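Local coordinates for protein phosphodiesterase (Salpingoeca rosetta, PDB 7CJ3) that forms the transmembrane domain of a bacteriorhodopsin-like protein, a membrane-embedded bundle of helices that holds a bound retinal, at residues G63-A68 / I104-M109; A70-L75 / Y97-A102. One frame throughout, in Å; residues are numbered along the deposited sequence.

Interaction 1 of 2, residues G63-A68 / I104-M109; sequences GATSVA and ISYLSM. With OLC ((2R)-2,3-dihydroxypropyl (9Z)-octadec-9-enoate), chain D; OLC ((2R)-2,3-dihydroxypropyl (9Z)-octadec-9-enoate), chain L.
Helices 58-81 and 86-111, consecutive in the chain, form an antiparallel hairpin in this bacteriorhodopsin-like bundle, and here Thr65 and Ser66 of one meet Tyr106 and Leu107 of the other. The axes of the two segments approach to 7.9 Å at 156° between their N-to-C directions. The small side chain of Ser66 suits the point where the backbones come closest, its CA facing that of Tyr106.

The central contact is a CH-pi interaction: the methyl CG2 of Thr65 stands over the middle of the Tyr106 ring, 3.8 Å from its centroid and only 6° off the ring normal. Thr65 divides its two branches between two tasks. CG2, anti to the backbone N, is held out over the aromatic face, while OG1 lies beside that N (chi1 -49°) and hydrogen-bonds to Phe61 O, one turn back in the same helix. A threonine thus offers an apolar group to the ring and settles its hydroxyl internally.

Ser66 CB packs against Tyr106 CB at 4.1 Å. Leu107, the exposed member of the contact, touches Ser66 OG through its CB at 3.4 Å. The nearby Leu107 N is badly angled for a bond; the hydroxyl instead bonds to Cys103 O, a polar tie between the two helices.

Away from the hairpin partner, Gly63 lets the OLC molecule of chain D lie against its bare backbone, with OLC C8 4.0 Å from Gly63 CA, and Val67 CG1 meets C18 of the same molecule.

Tyr106 also reaches other helices: its OH hydrogen-bonds to Asp261 OD2 on helix 250-277, and its side chain touches Arg130 and Glu133 of helix 128-149. Helix 250-277 further packs on Thr65 through Cys258, whereas Ile104 and Ser108 touch Trp32 of helix 17-41.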
loop_
_atom_site.group_PDB
_atom_site.type_symbol
_atom_site.label_atom_id
_atom_site.label_comp_id
_atom_site.label_asym_id
_atom_site.label_seq_id
_atom_site.Cartn_x
_atom_site.Cartn_y
_atom_site.Cartn_z
ATOM N N GLY B 63 0.446 -2.028 -12.033
ATOM C CA GLY B 63 1.129 -3.073 -11.262
ATOM C C GLY B 63 1.213 -2.677 -9.812
ATOM O O GLY B 63 0.696 -3.410 -8.953
ATOM N N ALA B 64 1.785 -1.502 -9.539
ATOM C CA ALA B 64 2.064 -1.006 -8.178
ATOM C C ALA B 64 0.756 -0.873 -7.412
ATOM O O ALA B 64 0.699 -1.294 -6.231
ATOM C CB ALA B 64 2.761 0.314 -8.244
ATOM N N THR B 65 -0.259 -0.288 -8.046
ATOM C CA THR B 65 -1.580 -0.068 -7.420
ATOM C C THR B 65 -2.134 -1.425 -7.026
ATOM O O THR B 65 -2.758 -1.558 -5.918
ATOM C CB THR B 65 -2.518 0.668 -8.368
ATOM O OG1 THR B 65 -1.810 1.790 -8.874
ATOM C CG2 THR B 65 -3.780 1.150 -7.695
ATOM N N SER B 66 -1.880 -2.411 -7.893
ATOM C CA SER B 66 -2.495 -3.756 -7.750
ATOM C C SER B 66 -1.949 -4.408 -6.484
ATOM O O SER B 66 -2.764 -4.848 -5.634
ATOM C CB SER B 66 -2.319 -4.630 -8.940
ATOM O OG SER B 66 -3.230 -5.698 -8.804
ATOM N N VAL B 67 -0.626 -4.400 -6.367
ATOM C CA VAL B 67 0.065 -4.962 -5.182
ATOM C C VAL B 67 -0.497 -4.265 -3.933
ATOM O O VAL B 67 -0.834 -4.985 -2.939
ATOM C CB VAL B 67 1.590 -4.807 -5.316
ATOM C CG1 VAL B 67 2.296 -5.222 -4.031
ATOM C CG2 VAL B 67 2.121 -5.585 -6.507
ATOM N N ALA B 68 -0.654 -2.934 -3.983
ATOM C CA ALA B 68 -1.107 -2.145 -2.818
ATOM C C ALA B 68 -2.480 -2.660 -2.363
ATOM O O ALA B 68 -2.637 -3.021 -1.189
ATOM C CB ALA B 68 -1.147 -0.690 -3.163
ATOM N N ILE B 104 -7.761 -6.802 -8.543
ATOM C CA ILE B 104 -7.760 -7.591 -9.811
ATOM C C ILE B 104 -8.036 -6.681 -11.012
ATOM O O ILE B 104 -7.501 -7.020 -12.097
ATOM C CB ILE B 104 -8.709 -8.798 -9.788
ATOM C CG1 ILE B 104 -10.164 -8.384 -9.533
ATOM C CG2 ILE B 104 -8.217 -9.821 -8.783
ATOM C CD1 ILE B 104 -11.160 -9.550 -9.411
ATOM N N SER B 105 -8.818 -5.596 -10.863
ATOM C CA SER B 105 -9.071 -4.689 -12.014
ATOM C C SER B 105 -7.721 -4.090 -12.404
ATOM O O SER B 105 -7.380 -4.063 -13.606
ATOM C CB SER B 105 -10.126 -3.644 -11.770
ATOM O OG SER B 105 -10.986 -4.031 -10.710
ATOM N N TYR B 106 -6.937 -3.677 -11.416
ATOM C CA TYR B 106 -5.642 -3.008 -11.700
ATOM C C TYR B 106 -4.645 -4.041 -12.244
ATOM O O TYR B 106 -3.932 -3.674 -13.193
ATOM C CB TYR B 106 -5.198 -2.210 -10.472
ATOM C CG TYR B 106 -5.816 -0.835 -10.401
ATOM C CD1 TYR B 106 -5.418 0.171 -11.271
ATOM C CD2 TYR B 106 -6.783 -0.525 -9.455
ATOM C CE1 TYR B 106 -5.964 1.447 -11.202
ATOM C CE2 TYR B 106 -7.343 0.748 -9.377
ATOM C CZ TYR B 106 -6.932 1.751 -10.251
ATOM O OH TYR B 106 -7.499 3.003 -10.186
ATOM N N LEU B 107 -4.633 -5.280 -11.722
ATOM C CA LEU B 107 -3.767 -6.384 -12.236
ATOM C C LEU B 107 -4.042 -6.570 -13.729
ATOM O O LEU B 107 -3.071 -6.674 -14.491
ATOM C CB LEU B 107 -4.034 -7.691 -11.473
ATOM C CG LEU B 107 -3.256 -8.920 -11.964
ATOM C CD1 LEU B 107 -1.764 -8.679 -12.015
ATOM C CD2 LEU B 107 -3.477 -10.120 -11.068
ATOM N N SER B 108 -5.327 -6.597 -14.093
ATOM C CA SER B 108 -5.869 -6.750 -15.471
ATOM C C SER B 108 -5.302 -5.676 -16.406
ATOM O O SER B 108 -4.744 -6.013 -17.475
ATOM C CB SER B 108 -7.380 -6.714 -15.393
ATOM O OG SER B 108 -7.867 -7.849 -14.706
ATOM N N MET B 109 -5.411 -4.417 -15.986
ATOM C CA MET B 109 -4.950 -3.223 -16.734
ATOM C C MET B 109 -3.444 -3.286 -17.023
ATOM O O MET B 109 -3.045 -2.944 -18.168
ATOM C CB MET B 109 -5.342 -1.959 -15.968
ATOM C CG MET B 109 -6.877 -1.704 -16.077
ATOM S SD MET B 109 -7.484 -0.284 -15.187
ATOM C CE MET B 109 -6.531 1.036 -15.901
HETATM C C18 OLC D . 2.815 -1.951 -2.516
HETATM C C10 OLC D . 5.417 -3.203 -10.369
HETATM C C9 OLC D . 5.047 -4.295 -11.053
HETATM C C17 OLC D . 3.620 -0.974 -3.330
HETATM C C11 OLC D . 5.820 -3.188 -8.909
HETATM C C8 OLC D . 4.732 -4.095 -12.528
HETATM C C16 OLC D . 4.148 -1.613 -4.603
HETATM C C12 OLC D . 6.789 -2.019 -8.599
HETATM C C7 OLC D . 5.977 -3.555 -13.286
HETATM C C15 OLC D . 5.503 -1.062 -5.018
HETATM C C13 OLC D . 6.336 -1.146 -7.437
HETATM C C6 OLC D . 6.011 -3.888 -14.793
HETATM C C14 OLC D . 6.142 -1.869 -6.119
HETATM C C5 OLC D . 6.812 -2.906 -15.675
HETATM C C18 OLC L . -0.334 3.605 -2.341
HETATM C C10 OLC L . 1.648 6.531 -9.050
HETATM C C9 OLC L . 2.435 7.529 -8.607
HETATM C C17 OLC L . -0.701 3.051 -3.716
HETATM C C11 OLC L . 1.848 5.070 -8.727
HETATM C C8 OLC L . 3.600 7.193 -7.706
HETATM C C24 OLC L . 10.216 10.049 -17.129
HETATM C C16 OLC L . 0.548 2.540 -4.332
HETATM C C12 OLC L . 0.518 4.614 -8.268
HETATM C C7 OLC L . 4.233 8.448 -7.195
HETATM C C15 OLC L . 1.428 3.733 -4.709
HETATM C C13 OLC L . 0.610 3.709 -7.083
HETATM C C6 OLC L . 4.698 9.314 -8.358
HETATM C C14 OLC L . 0.934 4.566 -5.892
HETATM C C5 OLC L . 5.720 8.720 -9.297
HETATM C C4 OLC L . 5.218 8.949 -10.691
HETATM C C3 OLC L . 6.302 8.570 -11.694
HETATM C C2 OLC L . 7.467 9.539 -11.696
HETATM C C21 OLC L . 9.233 10.661 -14.990
HETATM C C1 OLC L . 7.675 9.983 -13.116
HETATM C C22 OLC L . 9.719 9.466 -15.784
HETATM O O19 OLC L . 6.682 10.101 -13.831
HETATM O O25 OLC L . 10.197 9.078 -18.196
HETATM O O23 OLC L . 10.711 8.687 -15.017
HETATM O O20 OLC L . 9.026 10.253 -13.635
#

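Interaction 2 of 2, residues A70-L75 / Y97-A102; sequences AFATGL and YVDGVA. With OLC ((2R)-2,3-dihydroxypropyl (9Z)-octadec-9-enoate), chain Q.
The carboxylate of Asp99 brings OD2 to within 3.6 Å of Ala72 CB, while the ring of Tyr97, two residues earlier, packs against the OLC molecule of chain Q. OLC C6 sits over the centre of one face of the Tyr97 ring, 3.8 Å above its plane, and OLC C9 approaches ring atom CD2. Both residues belong to helix 86-111, which runs antiparallel to helix 58-81 in this bacteriorhodopsin-like bundle; the short segments make an angle of 163°.

Small residues keep the helices close. Ala72 presents a single methyl to the acid, and Gly100, lacking a side chain, lets OLC C11 come to 3.7 Å from its CA. With CG anti to the carbonyl carbon (chi1 -80°), the Asp99 carboxylate is carried across to Ala72; the Asp76 carboxylate of helix 58-81 lies close to OD2, and the side chain also touches Lys265 of helix 250-277.

Thr73 wedges in between the partner helix and the OLC molecule. Its methyl CG2 faces OLC C16, a match of apolar groups, whereas OG1 rests on the backbone at Asp99 and Gly100 by contact alone. That hydroxyl is satisfied within its own helix, by a hydrogen bond to Phe69 O, and it lies 3.4 Å from Asp99 CB.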
loop_
_atom_site.group_PDB
_atom_site.type_symbol
_atom_site.label_atom_id
_atom_site.label_comp_id
_atom_site.label_asym_id
_atom_site.label_seq_id
_atom_site.Cartn_x
_atom_site.Cartn_y
_atom_site.Cartn_z
ATOM N N ALA B 70 -3.898 -5.563 -2.983
ATOM C CA ALA B 70 -3.705 -6.938 -2.480
ATOM C C ALA B 70 -3.447 -6.888 -0.965
ATOM O O ALA B 70 -4.208 -7.546 -0.219
ATOM C CB ALA B 70 -2.599 -7.632 -3.240
ATOM N N PHE B 71 -2.433 -6.131 -0.527
ATOM C CA PHE B 71 -2.075 -5.939 0.909
ATOM C C PHE B 71 -3.233 -5.281 1.664
ATOM O O PHE B 71 -3.474 -5.695 2.824
ATOM C CB PHE B 71 -0.761 -5.162 1.078
ATOM C CG PHE B 71 0.462 -6.031 0.865
ATOM C CD1 PHE B 71 0.894 -6.907 1.849
ATOM C CD2 PHE B 71 1.141 -6.017 -0.342
ATOM C CE1 PHE B 71 1.967 -7.748 1.617
ATOM C CE2 PHE B 71 2.209 -6.863 -0.570
ATOM C CZ PHE B 71 2.629 -7.726 0.413
ATOM N N ALA B 72 -3.922 -4.310 1.034
ATOM C CA ALA B 72 -5.123 -3.651 1.600
ATOM C C ALA B 72 -6.195 -4.700 1.882
ATOM O O ALA B 72 -6.845 -4.584 2.933
ATOM C CB ALA B 72 -5.649 -2.588 0.686
ATOM N N THR B 73 -6.379 -5.664 0.976
ATOM C CA THR B 73 -7.377 -6.765 1.089
ATOM C C THR B 73 -6.945 -7.735 2.203
ATOM O O THR B 73 -7.802 -8.186 2.989
ATOM C CB THR B 73 -7.585 -7.475 -0.252
ATOM O OG1 THR B 73 -7.756 -6.524 -1.299
ATOM C CG2 THR B 73 -8.794 -8.374 -0.231
ATOM N N GLY B 74 -5.653 -8.024 2.282
ATOM C CA GLY B 74 -5.049 -8.760 3.409
ATOM C C GLY B 74 -5.508 -8.205 4.744
ATOM O O GLY B 74 -6.022 -8.986 5.566
ATOM N N LEU B 75 -5.348 -6.895 4.949
ATOM C CA LEU B 75 -5.647 -6.206 6.232
ATOM C C LEU B 75 -7.141 -6.307 6.553
ATOM O O LEU B 75 -7.475 -6.495 7.740
ATOM C CB LEU B 75 -5.209 -4.746 6.130
ATOM C CG LEU B 75 -5.492 -3.882 7.360
ATOM C CD1 LEU B 75 -4.854 -4.469 8.609
ATOM C CD2 LEU B 75 -5.014 -2.457 7.129
ATOM N N TYR B 97 -14.059 -7.038 -0.222
ATOM C CA TYR B 97 -14.528 -7.261 -1.620
ATOM C C TYR B 97 -14.167 -6.057 -2.496
ATOM O O TYR B 97 -13.600 -6.227 -3.607
ATOM C CB TYR B 97 -16.035 -7.538 -1.694
ATOM C CG TYR B 97 -16.414 -8.924 -1.218
ATOM C CD1 TYR B 97 -17.045 -9.151 0.001
ATOM C CD2 TYR B 97 -16.143 -10.031 -2.016
ATOM C CE1 TYR B 97 -17.376 -10.438 0.415
ATOM C CE2 TYR B 97 -16.451 -11.322 -1.612
ATOM C CZ TYR B 97 -17.067 -11.529 -0.389
ATOM O OH TYR B 97 -17.368 -12.815 -0.020
ATOM N N VAL B 98 -14.487 -4.855 -2.017
ATOM C CA VAL B 98 -14.194 -3.609 -2.771
ATOM C C VAL B 98 -12.702 -3.560 -3.085
ATOM O O VAL B 98 -12.352 -3.332 -4.253
ATOM C CB VAL B 98 -14.666 -2.305 -2.126
ATOM C CG1 VAL B 98 -16.186 -2.232 -2.110
ATOM C CG2 VAL B 98 -14.088 -2.088 -0.751
ATOM N N ASP B 99 -11.856 -3.849 -2.097
ATOM C CA ASP B 99 -10.374 -3.759 -2.233
ATOM C C ASP B 99 -9.872 -4.875 -3.147
ATOM O O ASP B 99 -8.964 -4.624 -3.944
ATOM C CB ASP B 99 -9.708 -3.785 -0.857
ATOM C CG ASP B 99 -9.758 -2.428 -0.174
ATOM O OD1 ASP B 99 -10.303 -1.464 -0.790
ATOM O OD2 ASP B 99 -9.244 -2.326 0.932
ATOM N N GLY B 100 -10.436 -6.069 -3.017
ATOM C CA GLY B 100 -10.155 -7.186 -3.926
ATOM C C GLY B 100 -10.538 -6.855 -5.359
ATOM O O GLY B 100 -9.739 -7.163 -6.268
ATOM N N VAL B 101 -11.730 -6.283 -5.569
ATOM C CA VAL B 101 -12.215 -5.953 -6.935
ATOM C C VAL B 101 -11.201 -4.992 -7.544
ATOM O O VAL B 101 -10.796 -5.203 -8.700
ATOM C CB VAL B 101 -13.634 -5.355 -6.940
ATOM C CG1 VAL B 101 -14.008 -4.781 -8.309
ATOM C CG2 VAL B 101 -14.661 -6.380 -6.506
ATOM N N ALA B 102 -10.816 -3.976 -6.774
ATOM C CA ALA B 102 -9.834 -2.950 -7.183
ATOM C C ALA B 102 -8.502 -3.637 -7.489
ATOM O O ALA B 102 -7.912 -3.362 -8.528
ATOM C CB ALA B 102 -9.701 -1.900 -6.109
HETATM C C18 OLC Q . -5.022 -11.298 -0.172
HETATM C C10 OLC Q . -12.205 -10.658 -3.135
HETATM C C9 OLC Q . -12.607 -10.905 -1.880
HETATM C C17 OLC Q . -5.118 -11.239 -1.688
HETATM C C11 OLC Q . -10.728 -10.811 -3.402
HETATM C C8 OLC Q . -11.629 -11.287 -0.778
HETATM C C24 OLC Q . -21.338 -16.695 4.201
HETATM C C16 OLC Q . -6.522 -10.858 -2.213
HETATM C C12 OLC Q . -10.266 -10.826 -4.856
HETATM C C7 OLC Q . -12.262 -12.023 0.398
HETATM C C15 OLC Q . -6.514 -10.782 -3.764
HETATM C C13 OLC Q . -8.785 -11.273 -4.881
HETATM C C6 OLC Q . -13.466 -11.322 1.015
HETATM C C14 OLC Q . -7.759 -10.208 -4.446
HETATM C C5 OLC Q . -13.607 -11.714 2.507
HETATM C C4 OLC Q . -14.768 -12.655 2.829
HETATM C C3 OLC Q . -15.710 -12.101 3.898
HETATM C C2 OLC Q . -17.145 -12.622 3.731
HETATM C C21 OLC Q . -19.740 -14.794 4.562
HETATM C C1 OLC Q . -17.365 -13.960 4.437
HETATM C C22 OLC Q . -20.111 -16.218 5.019
HETATM O O19 OLC Q . -16.533 -14.857 4.393
HETATM O O25 OLC Q . -21.230 -17.999 3.585
HETATM O O23 OLC Q . -18.976 -17.100 4.906
HETATM O O20 OLC Q . -18.594 -14.232 5.199
#

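Interactions 1 and 2 are successive layers of one helix pair, with centres about 10 Å apart; interaction 2 is the nearer to the turn joining helices 58-81 and 86-111. The two threonines, Thr65 and Thr73, share a rotamer, but the methyl meets a ring of the partner helix in interaction 1 and an OLC chain in interaction 2. The side chains of Tyr106 and Asp99 each lie about 7 Å from retinal, which places both contacts near the pocket without a direct touch. Helix 58-81 also meets the second subunit, Ala64 packing on Ala64 of that subunit and Phe71 stacking edge-to-face with its Tyr262.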